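Local coordinates for putative histidine protein kinase (Rhodobacter sphaeroides, PDB 3KYJ) that probably relays chemoreceptor signals to the flagellar motors as the kinase CheA3, here its histidine-containing phosphotransfer (Hpt) domain, which would receive and pass on phosphate, at residues 71-76 against 93-98. Residues are numbered along the deposited sequence; the frame is centred on the assembly and turned at random. Where two conformers were deposited one is given.
Sequences HLCEDL and EILLFA
C73 sets its sulfur over the methyls of A98 and L95, about one turn apart, and takes part in two of the three close pairs of this apolar contact. SG meets the methyl CB of A98 at 3.5 Å and the CD2 methyl of L95 at 3.9 Å. The same CD2 lies 3.9 Å from CB of C73, alongside the CB-SG bond. In L95, chi1 (-66°) sets CG anti to the carbonyl carbon, and chi2 (172°) extends CD1 anti to CA and leaves CD2 as the branch that meets C73. A looser touch follows one turn on, CD2 of L76 to CD2 of L95 at 4.5 Å.

Segments 71-76 and 93-98, on helices 64-82 and 89-112, run nearly antiparallel at 157°, as neighbours in the four-helix bundle of an Hpt domain. Their axes approach to 11.1 Å, and no hydrogen bond joins them. Helix 40-60 closes over the same core, with V51 against C73 and L47 against L95, while L31 of helix 10-35 packs on L95.

On another side of helix 64-82, OE1 of E74, whose CB is directed away from 93-98, hydrogen-bonds ND1 of H52, the predicted phosphorylation site, while OE2 salt-bridges NZ of K55.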
# COMPACT_ATOMS: atom_id res chain seq x y z
N HIS A 71 11.31 4.27 -1.69
CA HIS A 71 11.38 3.36 -2.81
C HIS A 71 12.77 2.75 -2.95
O HIS A 71 12.91 1.56 -3.20
CB HIS A 71 10.93 4.04 -4.12
CG HIS A 71 10.82 3.08 -5.26
ND1 HIS A 71 11.59 3.17 -6.39
CD2 HIS A 71 10.10 1.94 -5.39
CE1 HIS A 71 11.30 2.17 -7.20
NE2 HIS A 71 10.39 1.41 -6.62
N LEU A 72 13.80 3.57 -2.82
CA LEU A 72 15.14 3.02 -2.96
C LEU A 72 15.46 2.06 -1.81
O LEU A 72 16.13 1.05 -2.02
CB LEU A 72 16.20 4.10 -3.05
CG LEU A 72 16.41 4.71 -4.44
CD1 LEU A 72 17.82 5.30 -4.50
CD2 LEU A 72 16.22 3.74 -5.59
N CYS A 73 14.98 2.36 -0.60
CA CYS A 73 15.11 1.41 0.51
C CYS A 73 14.47 0.08 0.13
O CYS A 73 15.05 -0.99 0.34
CB CYS A 73 14.48 1.94 1.79
SG CYS A 73 15.32 3.33 2.54
N GLU A 74 13.27 0.14 -0.46
CA GLU A 74 12.52 -1.06 -0.81
C GLU A 74 13.27 -1.86 -1.86
O GLU A 74 13.31 -3.10 -1.78
CB GLU A 74 11.12 -0.68 -1.32
CG GLU A 74 10.18 -1.86 -1.51
CD GLU A 74 8.89 -1.45 -2.17
OE1 GLU A 74 7.98 -1.03 -1.46
OE2 GLU A 74 8.81 -1.52 -3.41
N ASP A 75 13.89 -1.17 -2.82
CA ASP A 75 14.69 -1.85 -3.83
C ASP A 75 15.82 -2.65 -3.18
O ASP A 75 16.08 -3.80 -3.56
CB ASP A 75 15.31 -0.85 -4.80
CG ASP A 75 14.33 -0.30 -5.82
OD1 ASP A 75 13.16 -0.76 -5.91
OD2 ASP A 75 14.75 0.61 -6.55
N LEU A 76 16.51 -2.04 -2.21
CA LEU A 76 17.66 -2.70 -1.57
C LEU A 76 17.18 -3.92 -0.79
O LEU A 76 17.77 -5.02 -0.87
CB LEU A 76 18.40 -1.72 -0.66
CG LEU A 76 19.60 -2.28 0.10
CD1 LEU A 76 20.60 -2.95 -0.84
CD2 LEU A 76 20.25 -1.15 0.88
N GLU A 93 23.06 -1.03 8.40
CA GLU A 93 23.52 0.30 8.77
C GLU A 93 22.87 1.42 7.94
O GLU A 93 22.38 2.42 8.48
CB GLU A 93 25.05 0.34 8.56
CG GLU A 93 25.71 1.68 8.71
CD GLU A 93 27.20 1.59 8.43
OE1 GLU A 93 27.84 0.62 8.89
OE2 GLU A 93 27.72 2.49 7.74
N ILE A 94 22.90 1.24 6.63
CA ILE A 94 22.33 2.22 5.70
C ILE A 94 20.82 2.35 5.96
O ILE A 94 20.27 3.45 5.96
CB ILE A 94 22.59 1.84 4.24
CG1 ILE A 94 24.09 1.92 3.93
CG2 ILE A 94 21.82 2.76 3.30
CD1 ILE A 94 24.47 1.26 2.62
N LEU A 95 20.16 1.23 6.23
CA LEU A 95 18.71 1.28 6.45
C LEU A 95 18.36 1.89 7.81
O LEU A 95 17.31 2.52 7.93
CB LEU A 95 18.07 -0.08 6.27
CG LEU A 95 18.11 -0.64 4.85
CD1 LEU A 95 17.61 -2.08 4.78
CD2 LEU A 95 17.28 0.26 3.91
N LEU A 96 19.21 1.71 8.83
CA LEU A 96 19.02 2.41 10.10
C LEU A 96 19.12 3.93 9.88
O LEU A 96 18.30 4.69 10.40
CB LEU A 96 20.01 1.95 11.17
CG LEU A 96 19.56 0.70 11.91
CD1 LEU A 96 20.71 0.17 12.77
CD2 LEU A 96 18.34 1.00 12.76
N PHE A 97 20.11 4.37 9.11
CA PHE A 97 20.24 5.78 8.74
C PHE A 97 18.98 6.22 7.98
O PHE A 97 18.41 7.28 8.25
CB PHE A 97 21.52 5.95 7.89
CG PHE A 97 21.78 7.35 7.39
CD1 PHE A 97 21.58 8.45 8.18
CD2 PHE A 97 22.20 7.53 6.09
CE1 PHE A 97 21.83 9.75 7.69
CE2 PHE A 97 22.45 8.81 5.60
CZ PHE A 97 22.25 9.90 6.40
N ALA A 98 18.52 5.38 7.05
CA ALA A 98 17.30 5.69 6.32
C ALA A 98 16.11 5.83 7.25
O ALA A 98 15.29 6.73 7.07
CB ALA A 98 17.02 4.67 5.25